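Long-range contacts in sphingomyelinase-c (Listeria ivanovii, PDB 1ZWX), which belongs to the endonuclease/exonuclease/phosphatase family and has the two-sheet fold of DNase I-like proteins: residues S15-L20 against S289-V294; W109-K114 against A134-M139; H117-G122 against T150-D155; G193-V198 against Y246-F251. All blocks are in the same frame, centred on the assembly; numbering follows the deposited sequence. Where two conformers were deposited one is given.

Contact 1: S15-L20 against S289-V294; sequences SHNVYL and SDHYPV. With PO4 (phosphate ion), chain B.
At the phosphate-bearing end of the DNase I-like beta-sandwich, Asn-17 of strand 12-20 and His-291 of the loop leading into strand 294-298 are stacked. Amide and imidazole planes lie 10° apart, with Asn-17 ND2 above the ring and displaced toward its rim. The 3.4 Å between Asn-17 ND2 and His-291 NE2 is therefore a stacking distance; the amide donates to Glu-54 and Asp-195. In the plane of its ring, His-291 NE2 gives its N-H to phosphate O2 at 2.7 Å, and ND1 is bonded to Asp-248, so both nitrogens fix the ring's rotation. Earlier on strand 12-20, Pro-293 CG sits 3.7 Å from the centroid of the His-16 ring, squarely over one face. The edge of that imidazole serves a bond from His-16 NE2 to His-291 O, 2.8 Å long, which arrives above the carbonyl plane. Reciprocal backbone bonds join Ser-15 and Val-294 as an antiparallel pair. With CG anti to the backbone N (chi1 -175°), Tyr-19 lays one ring face on the Asp-290 carboxylate, the planes 18° apart. Ser-289 OG donates to Asn-17 O at 2.6 Å and accepts from His-291 N at 3.0 Å, closing an ST turn.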
loop_
_atom_site.group_PDB
_atom_site.type_symbol
_atom_site.label_atom_id
_atom_site.label_comp_id
_atom_site.label_asym_id
_atom_site.label_seq_id
_atom_site.Cartn_x
_atom_site.Cartn_y
_atom_site.Cartn_z
ATOM N N SER A 15 -4.282 4.271 2.726
ATOM C CA SER A 15 -3.466 3.156 2.256
ATOM C C SER A 15 -3.236 2.224 3.462
ATOM O O SER A 15 -2.906 2.681 4.551
ATOM C CB SER A 15 -2.129 3.665 1.685
ATOM O OG SER A 15 -1.350 2.578 1.209
ATOM N N HIS A 16 -3.458 0.924 3.245
ATOM C CA HIS A 16 -3.215 -0.050 4.280
ATOM C C HIS A 16 -2.606 -1.297 3.713
ATOM O O HIS A 16 -3.181 -1.981 2.834
ATOM C CB HIS A 16 -4.492 -0.412 5.046
ATOM C CG HIS A 16 -4.221 -1.003 6.391
ATOM N ND1 HIS A 16 -5.178 -1.674 7.116
ATOM C CD2 HIS A 16 -3.094 -1.006 7.149
ATOM C CE1 HIS A 16 -4.663 -2.045 8.274
ATOM N NE2 HIS A 16 -3.399 -1.660 8.314
ATOM N N ASN A 17 -1.420 -1.570 4.232
ATOM C CA ASN A 17 -0.783 -2.844 4.048
ATOM C C ASN A 17 -1.501 -3.770 5.035
ATOM O O ASN A 17 -1.322 -3.658 6.245
ATOM C CB ASN A 17 0.727 -2.701 4.379
ATOM C CG ASN A 17 1.473 -3.994 4.194
ATOM O OD1 ASN A 17 0.876 -5.076 4.324
ATOM N ND2 ASN A 17 2.769 -3.911 3.870
ATOM N N VAL A 18 -2.356 -4.635 4.501
ATOM C CA VAL A 18 -3.280 -5.416 5.326
ATOM C C VAL A 18 -2.719 -6.799 5.758
ATOM O O VAL A 18 -3.399 -7.547 6.468
ATOM C CB VAL A 18 -4.652 -5.616 4.615
ATOM C CG1 VAL A 18 -5.376 -4.240 4.462
ATOM C CG2 VAL A 18 -4.483 -6.259 3.281
ATOM N N TYR A 19 -1.502 -7.125 5.332
ATOM C CA TYR A 19 -0.855 -8.347 5.827
ATOM C C TYR A 19 -1.759 -9.584 5.709
ATOM O O TYR A 19 -2.110 -10.195 6.732
ATOM C CB TYR A 19 -0.471 -8.123 7.286
ATOM C CG TYR A 19 0.318 -9.246 7.935
ATOM C CD1 TYR A 19 1.376 -9.846 7.271
ATOM C CD2 TYR A 19 0.043 -9.645 9.228
ATOM C CE1 TYR A 19 2.131 -10.864 7.858
ATOM C CE2 TYR A 19 0.807 -10.652 9.848
ATOM C CZ TYR A 19 1.854 -11.249 9.152
ATOM O OH TYR A 19 2.618 -12.267 9.740
ATOM N N LEU A 20 -2.120 -9.947 4.474
ATOM C CA LEU A 20 -2.876 -11.174 4.163
ATOM C C LEU A 20 -1.984 -12.152 3.408
ATOM O O LEU A 20 -2.067 -12.338 2.186
ATOM C CB LEU A 20 -4.188 -10.890 3.404
ATOM C CG LEU A 20 -5.204 -9.967 4.137
ATOM C CD1 LEU A 20 -6.365 -9.622 3.190
ATOM C CD2 LEU A 20 -5.760 -10.447 5.541
ATOM N N SER A 289 -3.724 -5.579 11.154
ATOM C CA SER A 289 -2.567 -5.938 10.335
ATOM C C SER A 289 -1.309 -5.650 11.149
ATOM O O SER A 289 -1.393 -5.050 12.234
ATOM C CB SER A 289 -2.581 -5.120 9.028
ATOM O OG SER A 289 -1.288 -5.036 8.458
ATOM N N ASP A 290 -0.145 -6.057 10.648
ATOM C CA ASP A 290 1.093 -5.698 11.317
ATOM C C ASP A 290 1.571 -4.288 10.961
ATOM O O ASP A 290 2.529 -3.789 11.575
ATOM C CB ASP A 290 2.194 -6.770 11.113
ATOM C CG ASP A 290 2.668 -6.907 9.659
ATOM O OD1 ASP A 290 2.027 -6.399 8.708
ATOM O OD2 ASP A 290 3.720 -7.584 9.467
ATOM N N HIS A 291 0.930 -3.661 9.954
ATOM C CA HIS A 291 1.177 -2.245 9.632
ATOM C C HIS A 291 -0.047 -1.460 10.069
ATOM O O HIS A 291 -1.165 -1.975 9.995
ATOM C CB HIS A 291 1.358 -1.994 8.134
ATOM C CG HIS A 291 2.662 -2.474 7.572
ATOM N ND1 HIS A 291 3.641 -1.611 7.126
ATOM C CD2 HIS A 291 3.141 -3.730 7.367
ATOM C CE1 HIS A 291 4.676 -2.310 6.687
ATOM N NE2 HIS A 291 4.399 -3.598 6.817
ATOM N N TYR A 292 0.163 -0.202 10.454
ATOM C CA TYR A 292 -0.958 0.709 10.646
ATOM C C TYR A 292 -1.344 1.360 9.330
ATOM O O TYR A 292 -0.485 1.571 8.481
ATOM C CB TYR A 292 -0.654 1.776 11.706
ATOM C CG TYR A 292 -0.378 1.211 13.055
ATOM C CD1 TYR A 292 0.827 1.507 13.740
ATOM C CD2 TYR A 292 -1.297 0.367 13.664
ATOM C CE1 TYR A 292 1.078 0.963 15.019
ATOM C CE2 TYR A 292 -1.048 -0.188 14.931
ATOM C CZ TYR A 292 0.123 0.104 15.596
ATOM O OH TYR A 292 0.311 -0.465 16.848
ATOM N N PRO A 293 -2.657 1.648 9.145
ATOM C CA PRO A 293 -3.123 2.352 7.951
ATOM C C PRO A 293 -2.659 3.815 7.981
ATOM O O PRO A 293 -2.366 4.351 9.057
ATOM C CB PRO A 293 -4.649 2.305 8.061
ATOM C CG PRO A 293 -4.977 1.597 9.333
ATOM C CD PRO A 293 -3.743 1.345 10.100
ATOM N N VAL A 294 -2.545 4.423 6.810
ATOM C CA VAL A 294 -2.168 5.831 6.712
ATOM C C VAL A 294 -3.279 6.525 5.905
ATOM O O VAL A 294 -3.746 5.996 4.923
ATOM C CB VAL A 294 -0.738 6.052 6.082
ATOM C CG1 VAL A 294 -0.526 7.493 5.665
ATOM C CG2 VAL A 294 0.366 5.600 7.064
HETATM P P PO4 B . 6.577 -6.855 5.827
HETATM O O1 PO4 B . 7.106 -7.617 7.033
HETATM O O2 PO4 B . 5.366 -6.051 6.223
HETATM O O3 PO4 B . 7.617 -5.856 5.350
HETATM O O4 PO4 B . 6.225 -7.863 4.749
HETATM O O HOH W 1 -0.198 0.412 6.001
#

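Contact 2: W109-K114 against A134-M139; sequences WPIVEK and AYVKIM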
loop_
_atom_site.group_PDB
_atom_site.type_symbol
_atom_site.label_atom_id
_atom_site.label_comp_id
_atom_site.label_asym_id
_atom_site.label_seq_id
_atom_site.Cartn_x
_atom_site.Cartn_y
_atom_site.Cartn_z
ATOM N N TRP A 109 -15.350 6.189 -6.984
ATOM C CA TRP A 109 -15.471 6.905 -8.278
ATOM C C TRP A 109 -15.121 6.051 -9.460
ATOM O O TRP A 109 -14.278 5.152 -9.371
ATOM C CB TRP A 109 -14.621 8.203 -8.274
ATOM C CG TRP A 109 -14.911 9.002 -7.084
ATOM C CD1 TRP A 109 -14.142 9.105 -5.957
ATOM C CD2 TRP A 109 -16.090 9.775 -6.838
ATOM N NE1 TRP A 109 -14.767 9.879 -5.029
ATOM C CE2 TRP A 109 -15.969 10.308 -5.541
ATOM C CE3 TRP A 109 -17.252 10.060 -7.594
ATOM C CZ2 TRP A 109 -16.937 11.136 -4.974
ATOM C CZ3 TRP A 109 -18.222 10.881 -7.030
ATOM C CH2 TRP A 109 -18.063 11.415 -5.741
ATOM N N PRO A 110 -15.764 6.304 -10.597
ATOM C CA PRO A 110 -15.475 5.488 -11.732
ATOM C C PRO A 110 -13.993 5.549 -12.165
ATOM O O PRO A 110 -13.377 6.628 -12.173
ATOM C CB PRO A 110 -16.381 6.052 -12.823
ATOM C CG PRO A 110 -16.780 7.370 -12.363
ATOM C CD PRO A 110 -16.806 7.326 -10.887
ATOM N N ILE A 111 -13.476 4.384 -12.523
ATOM C CA ILE A 111 -12.120 4.220 -13.024
ATOM C C ILE A 111 -12.158 4.219 -14.560
ATOM O O ILE A 111 -12.661 3.292 -15.164
ATOM C CB ILE A 111 -11.480 2.901 -12.479
ATOM C CG1 ILE A 111 -11.353 2.942 -10.956
ATOM C CG2 ILE A 111 -10.124 2.601 -13.180
ATOM C CD1 ILE A 111 -10.939 1.561 -10.302
ATOM N N VAL A 112 -11.624 5.262 -15.205
ATOM C CA VAL A 112 -11.621 5.310 -16.704
ATOM C C VAL A 112 -10.392 4.687 -17.344
ATOM O O VAL A 112 -10.355 4.413 -18.562
ATOM C CB VAL A 112 -11.814 6.762 -17.205
ATOM C CG1 VAL A 112 -13.181 7.297 -16.719
ATOM C CG2 VAL A 112 -10.677 7.682 -16.674
ATOM N N GLU A 113 -9.363 4.466 -16.514
ATOM C CA GLU A 113 -8.151 3.803 -16.954
ATOM C C GLU A 113 -7.519 3.054 -15.780
ATOM O O GLU A 113 -7.456 3.576 -14.664
ATOM C CB GLU A 113 -7.144 4.831 -17.474
ATOM C CG GLU A 113 -6.189 4.210 -18.461
ATOM C CD GLU A 113 -5.186 5.218 -19.015
ATOM O OE1 GLU A 113 -5.509 6.434 -19.118
ATOM O OE2 GLU A 113 -4.076 4.771 -19.353
ATOM N N LYS A 114 -7.092 1.823 -16.040
ATOM C CA LYS A 114 -6.326 1.046 -15.037
ATOM C C LYS A 114 -5.301 0.171 -15.720
ATOM O O LYS A 114 -5.619 -0.540 -16.682
ATOM C CB LYS A 114 -7.225 0.229 -14.084
ATOM C CG LYS A 114 -8.164 -0.777 -14.738
ATOM C CD LYS A 114 -9.087 -1.407 -13.655
ATOM C CE LYS A 114 -10.134 -2.299 -14.264
ATOM N NZ LYS A 114 -11.182 -1.501 -14.919
ATOM N N ALA A 134 -0.014 -0.543 -9.384
ATOM C CA ALA A 134 -1.270 -0.367 -10.129
ATOM C C ALA A 134 -1.462 1.128 -10.371
ATOM O O ALA A 134 -1.215 1.946 -9.485
ATOM C CB ALA A 134 -2.459 -0.900 -9.293
ATOM N N TYR A 135 -1.930 1.466 -11.571
ATOM C CA TYR A 135 -2.216 2.860 -11.892
ATOM C C TYR A 135 -3.719 2.919 -12.167
ATOM O O TYR A 135 -4.227 2.081 -12.890
ATOM C CB TYR A 135 -1.473 3.245 -13.174
ATOM C CG TYR A 135 -2.009 4.511 -13.816
ATOM C CD1 TYR A 135 -1.673 5.778 -13.296
ATOM C CD2 TYR A 135 -2.900 4.444 -14.908
ATOM C CE1 TYR A 135 -2.195 6.978 -13.891
ATOM C CE2 TYR A 135 -3.429 5.616 -15.482
ATOM C CZ TYR A 135 -3.054 6.866 -14.980
ATOM O OH TYR A 135 -3.569 8.027 -15.544
ATOM N N VAL A 136 -4.382 3.903 -11.589
ATOM C CA VAL A 136 -5.748 4.230 -12.010
ATOM C C VAL A 136 -5.894 5.717 -12.347
ATOM O O VAL A 136 -5.275 6.565 -11.710
ATOM C CB VAL A 136 -6.833 3.801 -10.963
ATOM C CG1 VAL A 136 -6.771 2.314 -10.679
ATOM C CG2 VAL A 136 -6.772 4.594 -9.668
ATOM N N LYS A 137 -6.747 6.010 -13.326
ATOM C CA LYS A 137 -7.305 7.357 -13.498
ATOM C C LYS A 137 -8.813 7.298 -13.110
ATOM O O LYS A 137 -9.524 6.511 -13.655
ATOM C CB LYS A 137 -7.147 7.835 -14.939
ATOM C CG LYS A 137 -7.695 9.316 -15.128
ATOM C CD LYS A 137 -7.727 9.715 -16.617
ATOM C CE LYS A 137 -8.132 11.219 -16.827
ATOM N NZ LYS A 137 -8.151 11.473 -18.324
ATOM N N ILE A 138 -9.226 8.052 -12.099
ATOM C CA ILE A 138 -10.626 8.102 -11.701
ATOM C C ILE A 138 -11.180 9.478 -12.084
ATOM O O ILE A 138 -10.423 10.451 -12.199
ATOM C CB ILE A 138 -10.861 7.865 -10.163
ATOM C CG1 ILE A 138 -10.202 8.929 -9.307
ATOM C CG2 ILE A 138 -10.347 6.442 -9.698
ATOM C CD1 ILE A 138 -11.136 9.506 -8.260
ATOM N N MET A 139 -12.503 9.549 -12.218
ATOM C CA MET A 139 -13.207 10.831 -12.377
ATOM C C MET A 139 -14.110 11.056 -11.192
ATOM O O MET A 139 -14.992 10.209 -10.885
ATOM C CB MET A 139 -14.007 10.814 -13.678
ATOM C CG MET A 139 -13.161 10.741 -14.938
ATOM S SD MET A 139 -12.186 12.289 -15.138
ATOM C CE MET A 139 -13.501 13.498 -15.304
#
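The Trp-109 indole meets Ile-138 CD1 and Met-139 O obliquely, Ile-138 CD1 lying 3.8 Å from Trp-109 CD1; the indole NE1 is bonded to Asp-48. At the edge of the Tyr-135 ring, near its plane, Glu-113 CD lies 4.0 Å from Tyr-135 CE2, the carboxylate turned 72° against the ring. Stretched out from a chi1 of -155°, the Glu-113 chain carries this group along the ring edge to a salt bridge with Lys-182. The backbones form a classic beta bulge: Val-112 and Glu-113 both face Lys-137, as the bonds Val-112 N to Lys-137 O and Lys-137 N to Glu-113 O, both 2.9 Å, establish. Beyond it, Met-139 N donates to Pro-110 O at 3.0 Å. Val-112 CG2 rests on the aliphatic chain of Lys-137, 3.6 Å from Lys-137 CD. Glu-113 and Lys-137 share one face of the sheet; Ile-111, Lys-114, Val-136 and Ile-138 share the other, where Ile-111 CG1 meets Ile-138 CG2 at 3.9 Å. Val-136 and Ile-138 pack on strand 104-107 of the opposing sheet; the Tyr-135 ring meets Phe-178 of helix 161-182, and strand 143-151 flanks strand 132-140 on its far edge.

Contact 3: H117-G122 against T150-D155; sequences HIFQRG and THTQAD. Unlike the reference sequence in segment 150-155: Gln-153 (reference Pro).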
loop_
_atom_site.group_PDB
_atom_site.type_symbol
_atom_site.label_atom_id
_atom_site.label_comp_id
_atom_site.label_asym_id
_atom_site.label_seq_id
_atom_site.Cartn_x
_atom_site.Cartn_y
_atom_site.Cartn_z
ATOM N N HIS A 117 1.932 -2.671 -13.578
ATOM C CA HIS A 117 3.318 -2.721 -13.980
ATOM C C HIS A 117 4.067 -3.527 -12.952
ATOM O O HIS A 117 4.133 -3.147 -11.780
ATOM C CB HIS A 117 3.927 -1.315 -14.063
ATOM C CG HIS A 117 5.355 -1.326 -14.519
ATOM N ND1 HIS A 117 5.744 -0.900 -15.770
ATOM C CD2 HIS A 117 6.485 -1.754 -13.898
ATOM C CE1 HIS A 117 7.054 -1.038 -15.891
ATOM N NE2 HIS A 117 7.523 -1.577 -14.778
ATOM N N ILE A 118 4.614 -4.642 -13.396
ATOM C CA ILE A 118 5.300 -5.573 -12.518
ATOM C C ILE A 118 6.790 -5.217 -12.529
ATOM O O ILE A 118 7.393 -5.121 -13.598
ATOM C CB ILE A 118 5.096 -7.036 -13.001
ATOM C CG1 ILE A 118 3.578 -7.372 -13.127
ATOM C CG2 ILE A 118 5.792 -8.029 -12.077
ATOM C CD1 ILE A 118 2.759 -6.967 -11.882
ATOM N N PHE A 119 7.370 -5.053 -11.344
ATOM C CA PHE A 119 8.784 -4.646 -11.233
ATOM C C PHE A 119 9.715 -5.647 -11.901
ATOM O O PHE A 119 9.477 -6.852 -11.868
ATOM C CB PHE A 119 9.184 -4.478 -9.788
ATOM C CG PHE A 119 8.524 -3.317 -9.094
ATOM C CD1 PHE A 119 8.385 -2.059 -9.730
ATOM C CD2 PHE A 119 8.041 -3.471 -7.824
ATOM C CE1 PHE A 119 7.766 -1.009 -9.059
ATOM C CE2 PHE A 119 7.450 -2.433 -7.159
ATOM C CZ PHE A 119 7.321 -1.185 -7.790
ATOM N N GLN A 120 10.800 -5.137 -12.479
ATOM C CA GLN A 120 11.718 -5.949 -13.242
ATOM C C GLN A 120 12.903 -6.387 -12.417
ATOM O O GLN A 120 13.722 -7.191 -12.888
ATOM C CB GLN A 120 12.212 -5.163 -14.471
ATOM C CG GLN A 120 11.131 -4.954 -15.568
ATOM C CD GLN A 120 10.991 -6.135 -16.521
ATOM O OE1 GLN A 120 11.453 -7.246 -16.242
ATOM N NE2 GLN A 120 10.353 -5.895 -17.669
ATOM N N ARG A 121 13.044 -5.837 -11.215
ATOM C CA ARG A 121 14.127 -6.274 -10.337
ATOM C C ARG A 121 13.500 -6.723 -9.034
ATOM O O ARG A 121 12.449 -6.201 -8.632
ATOM C CB ARG A 121 15.184 -5.168 -10.092
ATOM C CG ARG A 121 15.960 -4.760 -11.380
ATOM C CD ARG A 121 16.856 -5.917 -11.881
ATOM N N GLY A 122 14.112 -7.707 -8.388
ATOM C CA GLY A 122 13.619 -8.124 -7.069
ATOM C C GLY A 122 14.704 -8.927 -6.393
ATOM O O GLY A 122 15.606 -9.430 -7.070
ATOM N N THR A 150 1.397 1.019 -4.646
ATOM C CA THR A 150 2.619 0.178 -4.825
ATOM C C THR A 150 3.046 -0.420 -3.513
ATOM O O THR A 150 2.615 0.015 -2.429
ATOM C CB THR A 150 3.827 0.992 -5.488
ATOM O OG1 THR A 150 4.821 0.066 -5.963
ATOM C CG2 THR A 150 4.459 1.954 -4.518
ATOM N N HIS A 151 3.927 -1.412 -3.613
ATOM C CA HIS A 151 4.530 -2.036 -2.446
ATOM C C HIS A 151 5.887 -2.512 -2.969
ATOM O O HIS A 151 5.967 -3.409 -3.805
ATOM C CB HIS A 151 3.676 -3.222 -1.937
ATOM C CG HIS A 151 4.302 -3.981 -0.789
ATOM N ND1 HIS A 151 3.891 -5.251 -0.421
ATOM C CD2 HIS A 151 5.304 -3.653 0.057
ATOM C CE1 HIS A 151 4.602 -5.657 0.622
ATOM N NE2 HIS A 151 5.467 -4.707 0.933
ATOM N N THR A 152 6.945 -1.859 -2.491
ATOM C CA THR A 152 8.304 -2.080 -3.027
ATOM C C THR A 152 9.078 -3.146 -2.202
ATOM O O THR A 152 8.626 -3.610 -1.166
ATOM C CB THR A 152 9.125 -0.753 -3.051
ATOM O OG1 THR A 152 9.129 -0.209 -1.740
ATOM C CG2 THR A 152 8.493 0.278 -4.013
ATOM N N GLN A 153 10.232 -3.525 -2.738
ATOM C CA GLN A 153 11.180 -4.451 -2.106
ATOM C C GLN A 153 11.420 -4.186 -0.624
ATOM O O GLN A 153 11.740 -3.058 -0.233
ATOM C CB GLN A 153 12.519 -4.336 -2.878
ATOM C CG GLN A 153 13.654 -5.203 -2.253
ATOM C CD GLN A 153 13.470 -6.697 -2.536
ATOM O OE1 GLN A 153 13.148 -7.104 -3.661
ATOM N NE2 GLN A 153 13.695 -7.519 -1.517
ATOM N N ALA A 154 11.349 -5.253 0.200
ATOM C CA ALA A 154 11.641 -5.154 1.625
ATOM C C ALA A 154 13.137 -5.419 1.886
ATOM O O ALA A 154 13.813 -6.031 1.060
ATOM C CB ALA A 154 10.812 -6.179 2.407
ATOM N N ASP A 155 13.621 -4.959 3.039
ATOM C CA ASP A 155 14.879 -5.507 3.610
ATOM C C ASP A 155 14.626 -7.013 3.883
ATOM O O ASP A 155 13.515 -7.376 4.332
ATOM C CB ASP A 155 15.284 -4.729 4.881
ATOM C CG ASP A 155 15.889 -3.355 4.560
ATOM O OD1 ASP A 155 16.026 -3.001 3.374
ATOM O OD2 ASP A 155 16.272 -2.630 5.494
#
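Phe-119 points the edge of its ring at the backbone and side chain around Thr-150. Phe-119 CZ comes to 3.3 Å from Thr-150 OG1, and Phe-119 CE2 to 3.8 Å from His-151 O, both oxygens near the ring plane. Thr-152 CG2 is a looser, oblique neighbour, 4.2 Å from Phe-119 CZ. The second touching point is small: Gln-153 OE1 lies 3.6 Å from Gly-122 CA. The segments take in the ends of strands 111-118 and 143-151 and the loops after them, and strand 132-140 separates these strands in the sheet; accordingly the nearest CA atoms near the ring, those of Phe-119 and Thr-152, are 8.6 Å apart, and the phenyl group spans the gap. Its CG stands anti to the carbonyl carbon (chi1 -68°), which sends the ring across toward Thr-150. In the second shell, Thr-150 OG1 is bonded to Gly-132 O, and helix 161-182 touches the ring through Gln-171 and Glu-174. Gln-153, where the reference sequence has proline, is bent at chi2 (74°); its NE2 donates to Ala-154 O at 3.0 Å, in the carbonyl plane and on a lone pair, while its OE1 accepts from Gly-123 N. The chemistry is thus weakly polar: the slightly positive C-H edge of the phenyl ring probably gains from two oxygens, while the side-chain hydrogen bonds of Thr-150 and Gln-153 run to Gly-132, Gly-123 and Ala-154 rather than across the contact.

Contact 4: G193-V198 against Y246-F251; sequences GGDLNV and YLDYIF
Asp-195 and Asp-248 project from one face of an antiparallel pair, their carboxylate planes turned 41° against each other. Asp-248 OD2 comes over the neighbouring backbone, 3.4 Å from Asp-195 CB, and the two OD2 atoms of Asp-195 and Asp-248 remain 4.3 Å apart. Alongside Asp-195, and pointing the same way, runs Leu-247, whose CB lies 3.6 Å from Asp-195 OD1. On the opposite face Tyr-249 turns its ring so that Val-198 O lies at the edge, in plane; Tyr-249 OH donates to Val-198 O at 2.8 Å, tilted 20° from the carbonyl plane. A chi1 of -57° sets the tyrosine CG beside the backbone N and directs the ring along the loop, past Leu-196 CB. Between the two faces, the backbones are tied by reciprocal bonds between Gly-194 and Tyr-249, and by Leu-196 N to Leu-247 O at 2.9 Å; a weak bond from Asn-197 N reaches Leu-247 O at 3.4 Å. This joins the end of strand 189-193 to strand 248-252, an edge strand of its sheet, with helix 203-212 covering Leu-196. Both acids are buried, and donors fix how their carboxylates are turned: Asp-248 OD1 accepts from Thr-226 as well as His-291. Asp-248 is thus second-shell, positioning the ring whose NE2 reaches the phosphate, and Asp-195 likewise holds the Asn-17 amide.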
loop_
_atom_site.group_PDB
_atom_site.type_symbol
_atom_site.label_atom_id
_atom_site.label_comp_id
_atom_site.label_asym_id
_atom_site.label_seq_id
_atom_site.Cartn_x
_atom_site.Cartn_y
_atom_site.Cartn_z
ATOM N N GLY A 193 1.237 6.134 -3.548
ATOM C CA GLY A 193 1.103 5.685 -2.163
ATOM C C GLY A 193 1.293 4.185 -1.973
ATOM O O GLY A 193 1.239 3.406 -2.918
ATOM N N GLY A 194 1.505 3.804 -0.723
ATOM C CA GLY A 194 1.667 2.399 -0.344
ATOM C C GLY A 194 2.847 2.229 0.586
ATOM O O GLY A 194 3.325 3.189 1.188
ATOM N N ASP A 195 3.302 0.983 0.700
ATOM C CA ASP A 195 4.418 0.632 1.583
ATOM C C ASP A 195 5.671 0.750 0.727
ATOM O O ASP A 195 5.974 -0.114 -0.140
ATOM C CB ASP A 195 4.218 -0.801 2.113
ATOM C CG ASP A 195 5.387 -1.297 2.969
ATOM O OD1 ASP A 195 6.385 -0.571 3.158
ATOM O OD2 ASP A 195 5.246 -2.402 3.503
ATOM N N LEU A 196 6.357 1.881 0.897
ATOM C CA LEU A 196 7.560 2.169 0.120
ATOM C C LEU A 196 8.827 1.520 0.714
ATOM O O LEU A 196 9.888 1.528 0.047
ATOM C CB LEU A 196 7.762 3.691 -0.064
ATOM C CG LEU A 196 7.034 4.303 -1.291
ATOM C CD1 LEU A 196 7.617 3.803 -2.601
ATOM C CD2 LEU A 196 5.565 3.977 -1.313
ATOM N N ASN A 197 8.715 0.996 1.938
ATOM C CA ASN A 197 9.810 0.217 2.574
ATOM C C ASN A 197 11.100 1.070 2.754
ATOM O O ASN A 197 12.217 0.565 2.802
ATOM C CB ASN A 197 10.059 -1.081 1.808
ATOM C CG ASN A 197 9.386 -2.282 2.460
ATOM O OD1 ASN A 197 9.449 -2.448 3.689
ATOM N ND2 ASN A 197 8.739 -3.111 1.666
ATOM N N VAL A 198 10.903 2.380 2.840
ATOM C CA VAL A 198 11.977 3.340 3.097
ATOM C C VAL A 198 11.612 4.055 4.389
ATOM O O VAL A 198 10.559 4.702 4.483
ATOM C CB VAL A 198 12.147 4.318 1.930
ATOM C CG1 VAL A 198 13.208 5.439 2.260
ATOM C CG2 VAL A 198 12.498 3.583 0.662
ATOM N N TYR A 246 8.936 3.669 9.963
ATOM C CA TYR A 246 7.900 4.462 9.290
ATOM C C TYR A 246 8.062 4.217 7.792
ATOM O O TYR A 246 9.027 4.679 7.187
ATOM C CB TYR A 246 8.049 5.960 9.645
ATOM C CG TYR A 246 6.816 6.774 9.302
ATOM C CD1 TYR A 246 6.030 7.322 10.311
ATOM C CD2 TYR A 246 6.426 6.965 7.981
ATOM C CE1 TYR A 246 4.891 8.054 10.022
ATOM C CE2 TYR A 246 5.288 7.659 7.671
ATOM C CZ TYR A 246 4.528 8.226 8.700
ATOM O OH TYR A 246 3.401 8.961 8.406
ATOM N N LEU A 247 7.158 3.433 7.201
ATOM C CA LEU A 247 7.394 2.822 5.892
ATOM C C LEU A 247 6.279 3.063 4.866
ATOM O O LEU A 247 6.440 2.755 3.675
ATOM C CB LEU A 247 7.517 1.297 6.068
ATOM C CG LEU A 247 8.684 0.784 6.933
ATOM C CD1 LEU A 247 8.594 -0.750 7.057
ATOM C CD2 LEU A 247 10.028 1.211 6.328
ATOM N N ASP A 248 5.137 3.545 5.359
ATOM C CA ASP A 248 3.909 3.674 4.533
ATOM C C ASP A 248 3.575 5.173 4.342
ATOM O O ASP A 248 3.527 5.951 5.292
ATOM C CB ASP A 248 2.724 2.968 5.194
ATOM C CG ASP A 248 2.964 1.474 5.429
ATOM O OD1 ASP A 248 3.559 1.108 6.463
ATOM O OD2 ASP A 248 2.503 0.681 4.591
ATOM N N TYR A 249 3.354 5.540 3.089
ATOM C CA TYR A 249 3.214 6.940 2.701
ATOM C C TYR A 249 2.182 7.109 1.601
ATOM O O TYR A 249 1.984 6.210 0.759
ATOM C CB TYR A 249 4.517 7.425 2.088
ATOM C CG TYR A 249 5.759 7.287 2.974
ATOM C CD1 TYR A 249 6.605 6.188 2.843
ATOM C CD2 TYR A 249 6.086 8.287 3.899
ATOM C CE1 TYR A 249 7.770 6.063 3.654
ATOM C CE2 TYR A 249 7.240 8.178 4.724
ATOM C CZ TYR A 249 8.068 7.063 4.574
ATOM O OH TYR A 249 9.195 6.990 5.352
ATOM N N ILE A 250 1.601 8.308 1.550
ATOM C CA ILE A 250 0.878 8.723 0.354
ATOM C C ILE A 250 1.383 10.113 -0.035
ATOM O O ILE A 250 1.165 11.059 0.688
ATOM C CB ILE A 250 -0.671 8.737 0.518
ATOM C CG1 ILE A 250 -1.196 7.406 1.142
ATOM C CG2 ILE A 250 -1.301 8.945 -0.858
ATOM C CD1 ILE A 250 -2.566 7.534 1.819
ATOM N N PHE A 251 2.003 10.199 -1.204
ATOM C CA PHE A 251 2.653 11.431 -1.671
ATOM C C PHE A 251 1.891 12.051 -2.818
ATOM O O PHE A 251 1.176 11.381 -3.531
ATOM C CB PHE A 251 4.039 11.112 -2.253
ATOM C CG PHE A 251 5.052 10.613 -1.240
ATOM C CD1 PHE A 251 5.605 9.331 -1.384
ATOM C CD2 PHE A 251 5.481 11.423 -0.177
ATOM C CE1 PHE A 251 6.596 8.845 -0.456
ATOM C CE2 PHE A 251 6.438 10.960 0.767
ATOM C CZ PHE A 251 7.007 9.654 0.613
#

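How the contacts relate
Contacts 1 and 4 lie deepest, their centres about 8 and 7 Å from the centre of the chain, one in each sheet, and they meet through two probable hydrogen bonds, His-291 to Asp-248 and Asn-17 to Asp-195. Both are rich in polar side chains. Contact 3, also buried, adds the adjoining loop: Thr-152 O receives a probable bond from Asn-197 ND2, and Thr-150 pairs with Gly-193 in the sheet shared with contact 4. Contact 2 is peripheral, partly exposed and mostly backbone pairing with apolar side chains; it uses strand 111-118, as contact 3 does, but their centres are about 22 Å apart. Contacts 2, 3 and 4 all fall within the loop closed by contact 1.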